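Local coordinates for FrpC operon protein (PDB 5EDF) that binds the RTX protein FrpC as its iron-regulated partner FrpD, and may thereby take part in bacterial adhesion, at residues T13-T18 / L76-Q81; I30-L35 / T44-D49; A36-D41 / N59-S64. All coordinates share one frame; numbering follows the deposited sequence.

The three contacts lie on the same side of the chain's centre, and contact 2 connects the other two. The centres of contacts 1 and 2 are about 9 Å apart, and their backbones join where His17 O meets Tyr32 N at 2.8 Å and Gly33 O meets Tyr79 N at 2.9 Å. Contact 3, centred about 8 Å from contact 2, joins it through Lys45 O to Gln40 N at 2.8 Å, within the hairpin 39-40/45-46, and through Tyr34 O to Ser64 N at 3.0 Å. Contacts 1 and 3, about 13 Å between centres, do not touch. A bound sodium ion lies about 4 Å from the side chain of Tyr38 and about 8 Å from that of Leu47.

Contact 1: residues T13-T18 / L76-Q81; sequences TGFEHT and LEPYNQ
Phe15 and Pro78 cross at about a right angle, and they meet where CE2 of the phenyl ring comes 3.7 Å from Pro78 CG. With its CG beside the backbone N (chi1 -63°), Phe15 swings the outer end of its ring toward the proline. Pro78 CG also rests 3.7 Å from Thr13 O, so this one carbon touches both a carbonyl and an aromatic ring. Proline suits the place because it offers a compact apolar corner and has no N-H that would need a partner. Gly14 suits its place twice over: at its positive phi (97°) a CB would press on the carbonyl O of Thr13, and without one Tyr79 O can approach Gly14 CA to 3.4 Å. Thr13 to Phe15 form an ST turn in the loop before strand 18-23, with Phe15 N bonded to Thr13 OG1 at 3.1 Å. The turn lies against the loop that leaves 73-77, an outermost strand of the large antiparallel sheet. The carboxylate of Glu16 folds back over the turn. Its OE2 accepts from Thr13 N at 2.8 Å and its OE1 from Gly14 N at 3.0 Å, both on the syn side but well out of the carboxylate plane; OE2 also takes the N-H of Met12. Across the contact, Asn80 puts its CG between the backbone N and the carbonyl carbon (chi1 65°), which turns the amide away from Thr13. A water closes the gap, giving a hydrogen to Thr13 O at 2.7 Å and accepting from Asn80 ND2 at 3.0 Å. Asn83 N holds OD1 of the same amide.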
ATOM      1  N   THR A  13      14.694 -10.365  11.392  1.00 14.49           N
ATOM      2  CA  THR A  13      14.287 -10.439  10.007  1.00 15.37           C
ATOM      3  C   THR A  13      12.839  -9.977   9.784  1.00 14.14           C
ATOM      4  O   THR A  13      12.501  -9.589   8.653  1.00 14.37           O
ATOM      5  CB  THR A  13      14.335 -11.871   9.479  1.00 14.94           C
ATOM      6  OG1 THR A  13      13.331 -12.655  10.140  1.00 15.31           O
ATOM      7  CG2 THR A  13      15.720 -12.499   9.673  1.00 16.96           C
ATOM      8  N   GLY A  14      11.990 -10.074  10.790  1.00 13.03           N
ATOM      9  CA  GLY A  14      10.544  -9.799  10.639  1.00 12.72           C
ATOM     10  C   GLY A  14       9.697 -11.022  10.425  1.00 13.88           C
ATOM     11  O   GLY A  14       8.477 -10.920  10.458  1.00 12.79           O
ATOM     12  N   PHE A  15      10.321 -12.174  10.259  1.00 12.72           N
ATOM     13  CA  PHE A  15       9.615 -13.428   9.969  1.00 12.36           C
ATOM     14  C   PHE A  15       9.632 -14.439  11.110  1.00 14.30           C
ATOM     15  O   PHE A  15       9.100 -15.529  10.972  1.00 15.99           O
ATOM     16  CB  PHE A  15      10.205 -14.056   8.686  1.00 14.41           C
ATOM     17  CG  PHE A  15      10.007 -13.202   7.468  1.00 14.72           C
ATOM     18  CD1 PHE A  15       8.773 -13.196   6.809  1.00 16.66           C
ATOM     19  CD2 PHE A  15      10.983 -12.330   7.040  1.00 15.74           C
ATOM     20  CE1 PHE A  15       8.578 -12.366   5.693  1.00 18.06           C
ATOM     21  CE2 PHE A  15      10.762 -11.497   5.942  1.00 16.54           C
ATOM     22  CZ  PHE A  15       9.567 -11.521   5.300  1.00 16.44           C
ATOM     23  N   GLU A  16      10.195 -14.060  12.265  1.00 13.94           N
ATOM     24  CA  GLU A  16      10.382 -15.019  13.340  1.00 14.52           C
ATOM     25  C   GLU A  16       9.089 -15.453  13.993  1.00 14.32           C
ATOM     26  O   GLU A  16       9.050 -16.501  14.601  1.00 18.07           O
ATOM     27  CB  GLU A  16      11.278 -14.419  14.426  1.00 15.70           C
ATOM     28  CG  GLU A  16      12.676 -14.088  14.001  1.00 14.29           C
ATOM     29  CD  GLU A  16      12.889 -12.675  13.461  1.00 15.89           C
ATOM     30  OE1 GLU A  16      11.937 -11.953  13.073  1.00 14.07           O
ATOM     31  OE2 GLU A  16      14.059 -12.252  13.429  1.00 16.24           O
ATOM     32  N   HIS A  17       8.070 -14.603  13.928  1.00 13.68           N
ATOM     33  CA  HIS A  17       6.772 -14.858  14.485  1.00 14.00           C
ATOM     34  C   HIS A  17       5.727 -14.366  13.541  1.00 14.18           C
ATOM     35  O   HIS A  17       6.016 -13.513  12.677  1.00 14.65           O
ATOM     36  CB  HIS A  17       6.597 -14.083  15.798  1.00 14.88           C
ATOM     37  CG  HIS A  17       7.485 -14.565  16.874  1.00 17.51           C
ATOM     38  ND1 HIS A  17       7.194 -15.716  17.569  1.00 21.08           N
ATOM     39  CD2 HIS A  17       8.652 -14.096  17.354  1.00 17.33           C
ATOM     40  CE1 HIS A  17       8.152 -15.926  18.454  1.00 21.88           C
ATOM     41  NE2 HIS A  17       9.047 -14.958  18.356  1.00 20.91           N
ATOM     42  N   THR A  18       4.542 -14.922  13.673  1.00 15.73           N
ATOM     43  CA  THR A  18       3.366 -14.446  12.971  1.00 13.85           C
ATOM     44  C   THR A  18       2.294 -14.078  13.988  1.00 14.29           C
ATOM     45  O   THR A  18       2.307 -14.536  15.140  1.00 14.97           O
ATOM     46  CB  THR A  18       2.824 -15.480  12.019  1.00 15.87           C
ATOM     47  OG1 THR A  18       2.451 -16.649  12.763  1.00 17.81           O
ATOM     48  CG2 THR A  18       3.845 -15.904  10.935  1.00 16.60           C
ATOM     49  N   LEU A  76       9.702  -4.113  -1.119  1.00 14.08           N
ATOM     50  CA  LEU A  76       9.036  -3.873   0.156  1.00 13.88           C
ATOM     51  C   LEU A  76       9.598  -4.799   1.205  1.00 13.92           C
ATOM     52  O   LEU A  76       9.799  -5.995   0.956  1.00 15.88           O
ATOM     53  CB  LEU A  76       7.532  -4.131   0.059  1.00 12.86           C
ATOM     54  CG  LEU A  76       6.812  -3.434  -1.079  1.00 14.41           C
ATOM     55  CD1 LEU A  76       5.334  -3.844  -1.078  1.00 15.12           C
ATOM     56  CD2 LEU A  76       7.024  -1.908  -1.088  1.00 16.27           C
ATOM     57  N   GLU A  77       9.770  -4.260   2.407  1.00 12.99           N
ATOM     58  CA  GLU A  77      10.332  -5.035   3.515  1.00 13.40           C
ATOM     59  C   GLU A  77       9.543  -4.866   4.791  1.00 12.65           C
ATOM     60  O   GLU A  77       9.095  -3.767   5.084  1.00 12.11           O
ATOM     61  CB  GLU A  77      11.776  -4.599   3.802  1.00 14.11           C
ATOM     62  CG  GLU A  77      12.692  -4.814   2.634  1.00 16.41           C
ATOM     63  CD  GLU A  77      14.146  -4.478   2.888  1.00 20.14           C
ATOM     64  OE1 GLU A  77      14.468  -3.772   3.863  1.00 18.30           O
ATOM     65  OE2 GLU A  77      14.990  -4.928   2.074  1.00 23.77           O
ATOM     66  N   PRO A  78       9.479  -5.924   5.622  1.00 11.32           N
ATOM     67  CA  PRO A  78       9.056  -5.757   7.013  1.00 10.34           C
ATOM     68  C   PRO A  78      10.189  -5.151   7.810  1.00 11.35           C
ATOM     69  O   PRO A  78      11.309  -5.001   7.316  1.00 12.77           O
ATOM     70  CB  PRO A  78       8.826  -7.193   7.454  1.00 12.27           C
ATOM     71  CG  PRO A  78       9.850  -7.970   6.692  1.00 12.26           C
ATOM     72  CD  PRO A  78       9.960  -7.293   5.384  1.00 13.25           C
ATOM     73  N   TYR A  79       9.903  -4.830   9.073  1.00 11.39           N
ATOM     74  CA  TYR A  79      10.945  -4.382   9.985  1.00 12.24           C
ATOM     75  C   TYR A  79      12.043  -5.419  10.099  1.00 12.08           C
ATOM     76  O   TYR A  79      11.772  -6.617  10.364  1.00 13.30           O
ATOM     77  CB  TYR A  79      10.312  -4.111  11.355  1.00 11.56           C
ATOM     78  CG  TYR A  79      11.205  -3.602  12.463  1.00 11.91           C
ATOM     79  CD1 TYR A  79      11.099  -2.294  12.912  1.00 13.76           C
ATOM     80  CD2 TYR A  79      12.130  -4.437  13.088  1.00 12.89           C
ATOM     81  CE1 TYR A  79      11.876  -1.827  13.956  1.00 14.17           C
ATOM     82  CE2 TYR A  79      12.915  -3.979  14.154  1.00 14.23           C
ATOM     83  CZ  TYR A  79      12.789  -2.671  14.581  1.00 14.70           C
ATOM     84  OH  TYR A  79      13.551  -2.149  15.641  1.00 16.59           O
ATOM     85  N   ASN A  80      13.284  -4.973   9.941  1.00 12.90           N
ATOM     86  CA  ASN A  80      14.439  -5.847  10.134  1.00 14.16           C
ATOM     87  C   ASN A  80      15.616  -5.035  10.649  1.00 16.04           C
ATOM     88  O   ASN A  80      15.539  -3.799  10.751  1.00 15.02           O
ATOM     89  CB  ASN A  80      14.752  -6.663   8.852  1.00 13.53           C
ATOM     90  CG  ASN A  80      15.187  -5.808   7.688  1.00 15.45           C
ATOM     91  OD1 ASN A  80      15.940  -4.853   7.861  1.00 15.44           O
ATOM     92  ND2 ASN A  80      14.762  -6.177   6.500  1.00 16.19           N
ATOM     93  N   GLN A  81      16.726  -5.696  10.986  1.00 15.27           N
ATOM     94  CA  GLN A  81      17.836  -4.966  11.588  1.00 16.92           C
ATOM     95  C   GLN A  81      18.533  -4.008  10.642  1.00 16.93           C
ATOM     96  O   GLN A  81      19.201  -3.087  11.114  1.00 21.56           O
ATOM     97  CB  GLN A  81      18.800  -5.920  12.279  1.00 20.20           C
ATOM     98  CG  GLN A  81      18.232  -6.521  13.542  1.00 23.62           C
ATOM     99  CD  GLN A  81      17.832  -5.493  14.607  1.00 21.42           C
ATOM    100  OE1 GLN A  81      18.729  -4.787  15.165  1.00 22.86           O
ATOM    101  NE2 GLN A  81      16.506  -5.410  14.914  1.00 17.37           N
TER
HETATM  102  O   HOH W   1      13.728  -8.948   6.347  1.00 21.54           O

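Contact 2: residues I30-L35 / T44-D49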
ATOM      1  N   ILE A  30       0.062 -13.173   9.487  1.00 12.52           N
ATOM      2  CA  ILE A  30       0.959 -12.115   9.021  1.00 12.47           C
ATOM      3  C   ILE A  30       2.284 -12.201   9.741  1.00 12.10           C
ATOM      4  O   ILE A  30       2.309 -12.146  10.971  1.00 12.08           O
ATOM      5  CB  ILE A  30       0.324 -10.738   9.257  1.00 11.24           C
ATOM      6  CG1 ILE A  30      -1.030 -10.677   8.542  1.00 14.60           C
ATOM      7  CG2 ILE A  30       1.263  -9.601   8.755  1.00 11.65           C
ATOM      8  CD1 ILE A  30      -1.694  -9.310   8.543  1.00 14.05           C
ATOM      9  N   PRO A  31       3.406 -12.295   9.004  1.00 11.92           N
ATOM     10  CA  PRO A  31       4.705 -12.184   9.692  1.00 12.87           C
ATOM     11  C   PRO A  31       4.801 -10.887  10.480  1.00 11.25           C
ATOM     12  O   PRO A  31       4.424  -9.823   9.970  1.00 11.55           O
ATOM     13  CB  PRO A  31       5.725 -12.250   8.562  1.00 12.70           C
ATOM     14  CG  PRO A  31       4.996 -12.977   7.447  1.00 11.44           C
ATOM     15  CD  PRO A  31       3.570 -12.495   7.563  1.00 12.21           C
ATOM     16  N   TYR A  32       5.228 -10.955  11.728  1.00 12.04           N
ATOM     17  CA  TYR A  32       4.998  -9.868  12.648  1.00 12.06           C
ATOM     18  C   TYR A  32       5.771  -8.617  12.336  1.00 11.26           C
ATOM     19  O   TYR A  32       5.380  -7.523  12.782  1.00 12.13           O
ATOM     20  CB  TYR A  32       5.187 -10.328  14.101  1.00 11.63           C
ATOM     21  CG  TYR A  32       6.583 -10.385  14.644  1.00 11.54           C
ATOM     22  CD1 TYR A  32       7.640 -10.997  13.976  1.00 12.90           C
ATOM     23  CD2 TYR A  32       6.847  -9.881  15.910  1.00 13.48           C
ATOM     24  CE1 TYR A  32       8.912 -11.068  14.538  1.00 13.56           C
ATOM     25  CE2 TYR A  32       8.080  -9.967  16.461  1.00 13.56           C
ATOM     26  CZ  TYR A  32       9.125 -10.563  15.799  1.00 13.10           C
ATOM     27  OH  TYR A  32      10.374 -10.679  16.368  1.00 15.14           O
ATOM     28  N   GLY A  33       6.843  -8.710  11.555  1.00 11.53           N
ATOM     29  CA  GLY A  33       7.571  -7.545  11.130  1.00 11.62           C
ATOM     30  C   GLY A  33       6.832  -6.583  10.232  1.00 10.19           C
ATOM     31  O   GLY A  33       7.274  -5.460  10.049  1.00 11.52           O
ATOM     32  N   TYR A  34       5.673  -6.998   9.708  1.00 11.41           N
ATOM     33  CA  TYR A  34       4.804  -6.099   8.943  1.00 10.08           C
ATOM     34  C   TYR A  34       3.847  -5.312   9.824  1.00  9.00           C
ATOM     35  O   TYR A  34       3.027  -4.582   9.310  1.00 10.17           O
ATOM     36  CB  TYR A  34       3.990  -6.929   7.936  1.00 11.77           C
ATOM     37  CG  TYR A  34       4.836  -7.508   6.827  1.00 10.53           C
ATOM     38  CD1 TYR A  34       5.389  -6.703   5.829  1.00 12.91           C
ATOM     39  CD2 TYR A  34       5.119  -8.862   6.787  1.00 12.49           C
ATOM     40  CE1 TYR A  34       6.180  -7.252   4.821  1.00 12.38           C
ATOM     41  CE2 TYR A  34       5.879  -9.391   5.775  1.00 12.41           C
ATOM     42  CZ  TYR A  34       6.408  -8.590   4.795  1.00 12.50           C
ATOM     43  OH  TYR A  34       7.206  -9.126   3.790  1.00 14.42           O
ATOM     44  N   LEU A  35       3.969  -5.460  11.142  1.00 10.56           N
ATOM     45  CA  LEU A  35       3.029  -4.881  12.114  1.00 10.10           C
ATOM     46  C   LEU A  35       3.652  -3.832  13.024  1.00 10.71           C
ATOM     47  O   LEU A  35       3.327  -3.764  14.219  1.00 11.52           O
ATOM     48  CB  LEU A  35       2.361  -5.993  12.933  1.00 12.34           C
ATOM     49  CG  LEU A  35       1.633  -7.076  12.111  1.00 11.80           C
ATOM     50  CD1 LEU A  35       1.301  -8.270  13.011  1.00 13.66           C
ATOM     51  CD2 LEU A  35       0.413  -6.526  11.398  1.00 12.99           C
ATOM     52  N   THR A  44      10.193  -2.260  21.045  1.00 26.97           N
ATOM     53  CA  THR A  44      10.853  -3.352  21.808  1.00 28.00           C
ATOM     54  C   THR A  44       9.858  -4.437  22.223  1.00 26.13           C
ATOM     55  O   THR A  44      10.248  -5.536  22.628  1.00 25.50           O
ATOM     56  CB  THR A  44      11.641  -2.855  23.065  1.00 27.69           C
ATOM     57  OG1 THR A  44      10.723  -2.356  24.053  1.00 30.38           O
ATOM     58  CG2 THR A  44      12.646  -1.811  22.675  1.00 35.35           C
ATOM     59  N   LYS A  45       8.568  -4.139  22.140  1.00 22.00           N
ATOM     60  CA  LYS A  45       7.559  -5.152  22.449  1.00 21.17           C
ATOM     61  C   LYS A  45       6.606  -5.208  21.265  1.00 18.78           C
ATOM     62  O   LYS A  45       6.030  -4.193  20.872  1.00 19.91           O
ATOM     63  CB  LYS A  45       6.799  -4.822  23.719  1.00 22.36           C
ATOM     64  CG  LYS A  45       7.674  -4.849  24.974  1.00 27.37           C
ATOM     65  CD  LYS A  45       6.885  -4.423  26.197  1.00 30.87           C
ATOM     66  CE  LYS A  45       7.742  -4.457  27.470  1.00 43.83           C
ATOM     67  NZ  LYS A  45       8.959  -3.561  27.446  1.00 51.62           N
ATOM     68  N   TRP A  46       6.456  -6.388  20.680  1.00 15.29           N
ATOM     69  CA  TRP A  46       5.725  -6.550  19.439  1.00 15.03           C
ATOM     70  C   TRP A  46       4.515  -7.424  19.661  1.00 13.36           C
ATOM     71  O   TRP A  46       4.568  -8.392  20.430  1.00 14.30           O
ATOM     72  CB  TRP A  46       6.634  -7.144  18.349  1.00 15.04           C
ATOM     73  CG  TRP A  46       7.607  -6.140  17.799  1.00 14.19           C
ATOM     74  CD1 TRP A  46       8.606  -5.543  18.463  1.00 16.06           C
ATOM     75  CD2 TRP A  46       7.623  -5.600  16.459  1.00 13.87           C
ATOM     76  NE1 TRP A  46       9.280  -4.641  17.643  1.00 15.88           N
ATOM     77  CE2 TRP A  46       8.675  -4.665  16.412  1.00 13.36           C
ATOM     78  CE3 TRP A  46       6.837  -5.792  15.317  1.00 13.51           C
ATOM     79  CZ2 TRP A  46       8.953  -3.926  15.261  1.00 14.51           C
ATOM     80  CZ3 TRP A  46       7.157  -5.055  14.163  1.00 13.31           C
ATOM     81  CH2 TRP A  46       8.180  -4.166  14.165  1.00 13.30           C
ATOM     82  N   LEU A  47       3.453  -7.091  18.964  1.00 13.56           N
ATOM     83  CA  LEU A  47       2.186  -7.818  19.009  1.00 12.64           C
ATOM     84  C   LEU A  47       2.453  -9.304  18.909  1.00 14.06           C
ATOM     85  O   LEU A  47       3.246  -9.759  18.073  1.00 14.47           O
ATOM     86  CB  LEU A  47       1.262  -7.429  17.841  1.00 13.95           C
ATOM     87  CG  LEU A  47      -0.189  -7.896  17.934  1.00 12.07           C
ATOM     88  CD1 LEU A  47      -0.897  -7.173  19.059  1.00 15.48           C
ATOM     89  CD2 LEU A  47      -0.893  -7.639  16.619  1.00 14.74           C
ATOM     90  N   SER A  48       1.746 -10.072  19.739  1.00 14.64           N
ATOM     91  CA  SER A  48       1.836 -11.517  19.718  1.00 16.15           C
ATOM     92  C   SER A  48       0.464 -12.154  19.762  1.00 15.07           C
ATOM     93  O   SER A  48      -0.468 -11.572  20.304  1.00 16.67           O
ATOM     94  CB  SER A  48       2.624 -11.993  20.940  1.00 17.14           C
ATOM     95  OG  SER A  48       2.137 -11.464  22.173  1.00 17.85           O
ATOM     96  N   ASP A  49       0.336 -13.367  19.234  1.00 14.92           N
ATOM     97  CA  ASP A  49      -0.853 -14.193  19.504  1.00 14.76           C
ATOM     98  C   ASP A  49      -1.025 -14.275  21.042  1.00 15.98           C
ATOM     99  O   ASP A  49      -0.064 -14.434  21.798  1.00 18.02           O
ATOM    100  CB  ASP A  49      -0.648 -15.585  18.920  1.00 14.90           C
ATOM    101  CG  ASP A  49      -0.586 -15.603  17.410  1.00 16.34           C
ATOM    102  OD1 ASP A  49      -1.288 -14.805  16.761  1.00 17.28           O
ATOM    103  OD2 ASP A  49       0.106 -16.477  16.870  1.00 18.72           O
TER
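A bulged beta-hairpin, 39-40 with 45-46, sets Trp46 against the 3-10 turn that begins at Tyr32, just after strand 26-31. The rings of Tyr32 and Trp46 are neither stacked nor perpendicular: the phenol and the five-membered ring of the indole are inclined at 68°. Trp46 CB approaches the edge of the phenol, 3.7 Å from Tyr32 CD2. Farther along the indole, Trp46 CZ3 comes 3.3 Å from Tyr32 O, which lies near the indole plane; this oxygen also accepts from Leu35 N at 3.0 Å within the turn. A wide, flat tryptophan suits the place because its six-membered ring reaches past the phenol to the turn itself, where Gly33 CA lies 3.9 Å from Trp46 CZ3. With CG between the backbone N and the carbonyl carbon (chi1 82°), Tyr32 lays the CD2–CE2 side of its ring on Trp46 CB. Both polar tips in this buried contact are satisfied, Tyr32 OH by Pro9 O and Trp46 NE1 by Ala43 O. Beside the rings Leu35 CD1 meets Leu47 CD2 at 4.3 Å, and both leucines also touch Val19 of strand 18-23. Thr44 and Lys45 together face Gln40, the signature of a classic beta bulge in a short antiparallel hairpin.

Contact 3: residues A36-D41 / N59-S64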
ATOM      1  N   ALA A  36       4.495  -2.978  12.467  1.00 11.05           N
ATOM      2  CA  ALA A  36       5.226  -2.007  13.263  1.00 11.21           C
ATOM      3  C   ALA A  36       4.342  -1.064  14.078  1.00 13.24           C
ATOM      4  O   ALA A  36       4.767  -0.557  15.141  1.00 14.22           O
ATOM      5  CB  ALA A  36       6.218  -1.202  12.395  1.00 12.73           C
ATOM      6  N   ARG A  37       3.124  -0.780  13.615  1.00 12.66           N
ATOM      7  CA  ARG A  37       2.240   0.078  14.429  1.00 12.51           C
ATOM      8  C   ARG A  37       1.689  -0.613  15.690  1.00 13.94           C
ATOM      9  O   ARG A  37       1.206   0.057  16.621  1.00 16.04           O
ATOM     10  CB  ARG A  37       1.068   0.619  13.626  1.00 12.65           C
ATOM     11  CG  ARG A  37       1.463   1.608  12.586  1.00 13.59           C
ATOM     12  CD  ARG A  37       0.289   2.079  11.759  1.00 15.22           C
ATOM     13  NE  ARG A  37       0.596   3.183  10.875  1.00 15.21           N
ATOM     14  CZ  ARG A  37       0.540   4.470  11.192  1.00 16.83           C
ATOM     15  NH1 ARG A  37       0.185   4.850  12.425  1.00 21.17           N
ATOM     16  NH2 ARG A  37       0.805   5.374  10.285  1.00 18.66           N
ATOM     17  N   TYR A  38       1.820  -1.921  15.729  1.00 12.94           N
ATOM     18  CA  TYR A  38       1.273  -2.736  16.822  1.00 12.95           C
ATOM     19  C   TYR A  38       2.387  -3.126  17.763  1.00 14.16           C
ATOM     20  O   TYR A  38       2.639  -4.299  18.022  1.00 13.84           O
ATOM     21  CB  TYR A  38       0.573  -3.963  16.238  1.00 12.63           C
ATOM     22  CG  TYR A  38      -0.535  -3.722  15.252  1.00 14.85           C
ATOM     23  CD1 TYR A  38      -1.843  -3.907  15.589  1.00 16.68           C
ATOM     24  CD2 TYR A  38      -0.267  -3.439  13.932  1.00 13.50           C
ATOM     25  CE1 TYR A  38      -2.880  -3.777  14.657  1.00 17.03           C
ATOM     26  CE2 TYR A  38      -1.286  -3.310  13.008  1.00 14.63           C
ATOM     27  CZ  TYR A  38      -2.572  -3.488  13.365  1.00 16.32           C
ATOM     28  OH  TYR A  38      -3.587  -3.344  12.449  1.00 17.96           O
ATOM     29  N   THR A  39       3.044  -2.105  18.295  1.00 15.07           N
ATOM     30  CA  THR A  39       4.220  -2.264  19.135  1.00 16.47           C
ATOM     31  C   THR A  39       4.104  -1.339  20.341  1.00 16.75           C
ATOM     32  O   THR A  39       3.254  -0.406  20.367  1.00 19.36           O
ATOM     33  CB  THR A  39       5.536  -1.969  18.374  1.00 18.74           C
ATOM     34  OG1 THR A  39       5.478  -0.631  17.819  1.00 21.26           O
ATOM     35  CG2 THR A  39       5.744  -2.910  17.267  1.00 15.96           C
ATOM     36  N   GLN A  40       4.962  -1.599  21.319  1.00 19.31           N
ATOM     37  CA  GLN A  40       5.115  -0.736  22.481  1.00 23.16           C
ATOM     38  C   GLN A  40       6.594  -0.507  22.737  1.00 27.50           C
ATOM     39  O   GLN A  40       7.434  -1.280  22.292  1.00 23.65           O
ATOM     40  CB  GLN A  40       4.449  -1.370  23.696  1.00 23.31           C
ATOM     41  CG  GLN A  40       2.945  -1.477  23.578  1.00 25.15           C
ATOM     42  CD  GLN A  40       2.311  -2.099  24.793  1.00 31.50           C
ATOM     43  OE1 GLN A  40       2.940  -2.876  25.507  1.00 36.73           O
ATOM     44  NE2 GLN A  40       1.057  -1.751  25.041  1.00 38.18           N
ATOM     45  N   ASP A  41       6.885   0.596  23.427  1.00 30.12           N
ATOM     46  CA  ASP A  41       8.211   0.898  24.012  1.00 29.84           C
ATOM     47  C   ASP A  41       9.357   0.928  22.996  1.00 29.08           C
ATOM     48  O   ASP A  41      10.267   0.095  23.027  1.00 29.67           O
ATOM     49  CB  ASP A  41       8.497  -0.080  25.140  1.00 30.58           C
ATOM     50  CG  ASP A  41       7.423  -0.044  26.229  1.00 39.87           C
ATOM     51  OD1 ASP A  41       6.746   1.003  26.371  1.00 44.95           O
ATOM     52  OD2 ASP A  41       7.256  -1.060  26.939  1.00 45.09           O
ATOM     53  N   ASN A  59     -11.777  -5.667  12.122  1.00 16.89           N
ATOM     54  CA  ASN A  59     -12.388  -5.190  10.882  1.00 17.26           C
ATOM     55  C   ASN A  59     -11.371  -4.710   9.868  1.00 15.84           C
ATOM     56  O   ASN A  59     -11.675  -4.639   8.691  1.00 15.91           O
ATOM     57  CB  ASN A  59     -13.352  -4.018  11.169  1.00 21.43           C
ATOM     58  CG  ASN A  59     -14.478  -4.390  12.104  1.00 29.59           C
ATOM     59  OD1 ASN A  59     -14.871  -3.591  12.951  1.00 39.25           O
ATOM     60  ND2 ASN A  59     -15.006  -5.590  11.950  1.00 27.33           N
ATOM     61  N   LEU A  60     -10.184  -4.314  10.313  1.00 14.86           N
ATOM     62  CA  LEU A  60      -9.140  -3.867   9.415  1.00 13.59           C
ATOM     63  C   LEU A  60      -7.796  -4.196  10.029  1.00 12.90           C
ATOM     64  O   LEU A  60      -7.686  -4.287  11.271  1.00 14.11           O
ATOM     65  CB  LEU A  60      -9.228  -2.355   9.105  1.00 18.05           C
ATOM     66  CG  LEU A  60      -8.792  -1.389  10.200  1.00 18.22           C
ATOM     67  CD1 LEU A  60      -7.316  -1.111  10.213  1.00 19.58           C
ATOM     68  CD2 LEU A  60      -9.564  -0.064  10.042  1.00 26.93           C
ATOM     69  N   ILE A  61      -6.801  -4.378   9.173  1.00 11.64           N
ATOM     70  CA  ILE A  61      -5.410  -4.511   9.555  1.00 11.71           C
ATOM     71  C   ILE A  61      -4.637  -3.447   8.806  1.00 11.59           C
ATOM     72  O   ILE A  61      -4.879  -3.251   7.615  1.00 13.00           O
ATOM     73  CB  ILE A  61      -4.820  -5.884   9.163  1.00 12.68           C
ATOM     74  CG1 ILE A  61      -5.663  -7.036   9.741  1.00 17.06           C
ATOM     75  CG2 ILE A  61      -3.343  -5.981   9.638  1.00 17.77           C
ATOM     76  CD1 ILE A  61      -5.240  -8.387   9.184  1.00 18.45           C
ATOM     77  N   GLU A  62      -3.715  -2.762   9.468  1.00 10.74           N
ATOM     78  CA  GLU A  62      -2.866  -1.759   8.844  1.00 11.08           C
ATOM     79  C   GLU A  62      -1.448  -2.235   8.939  1.00 10.67           C
ATOM     80  O   GLU A  62      -0.812  -2.112   9.985  1.00 11.42           O
ATOM     81  CB  GLU A  62      -3.033  -0.369   9.490  1.00 11.07           C
ATOM     82  CG  GLU A  62      -2.255   0.735   8.782  1.00 12.42           C
ATOM     83  CD  GLU A  62      -2.488   2.094   9.366  1.00 18.92           C
ATOM     84  OE1 GLU A  62      -2.839   2.195  10.570  1.00 20.96           O
ATOM     85  OE2 GLU A  62      -2.327   3.094   8.626  1.00 19.30           O
ATOM     86  N   ILE A  63      -0.934  -2.856   7.888  1.00  9.68           N
ATOM     87  CA  ILE A  63       0.474  -3.248   7.842  1.00 10.48           C
ATOM     88  C   ILE A  63       1.328  -2.067   7.419  1.00  9.66           C
ATOM     89  O   ILE A  63       0.808  -1.101   6.830  1.00 10.57           O
ATOM     90  CB  ILE A  63       0.715  -4.470   6.923  1.00 10.16           C
ATOM     91  CG1 ILE A  63       0.449  -4.168   5.449  1.00 10.99           C
ATOM     92  CG2 ILE A  63      -0.082  -5.680   7.418  1.00 11.75           C
ATOM     93  CD1 ILE A  63       1.025  -5.252   4.490  1.00 12.40           C
ATOM     94  N   SER A  64       2.617  -2.133   7.703  1.00  9.86           N
ATOM     95  CA  SER A  64       3.541  -1.073   7.341  1.00 10.21           C
ATOM     96  C   SER A  64       4.733  -1.717   6.668  1.00 10.85           C
ATOM     97  O   SER A  64       5.285  -2.688   7.156  1.00 11.76           O
ATOM     98  CB  SER A  64       3.929  -0.241   8.582  1.00 10.46           C
ATOM     99  OG  SER A  64       2.817   0.318   9.260  1.00 12.05           O
TER
HETATM  100  O   HOH W   2       1.757  -1.560  11.105  1.00 11.76           O
HETATM  101  O   HOH W   3      -5.903  -4.492  13.176  1.00 22.89           O
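The turn around Arg37 and Tyr38 runs beside strand 61-70 without pairing to it, so side chains and water make the connections to Glu62 and its neighbours. Tyr38 supplies the direct bond: its OH accepts from Glu62 N at 3.0 Å, almost straight at 174°. The same phenol presents its edge to the strand, with Glu62 O in the ring plane 3.3 Å from Tyr38 CE2. A long, rigid tyrosine suits carrying a hydroxyl to a backbone N-H. This strand belongs to the large antiparallel sheet, in which Ile61 and Ile63 bond to strand 98-105, while the N-H of Glu62 between them goes to Tyr38. Glu62 is extended, its CG opposite the backbone N (chi1 -175°), which carries the carboxylate out to Arg37; the guanidinium and carboxylate planes are 4° from parallel, with Glu62 OE2 over the guanidinium face. Arg37 NE is 3.6 Å from Glu62 OE1, a salt bridge of charges alone, since no N-H points at that oxygen; NE instead finds Asp100 OD1, which Ser64 OG also meets. One water accepts from Arg37 N at 3.0 Å and donates to Glu62 O and Ser64 OG, while a second joins Tyr38 OH to Leu60 O.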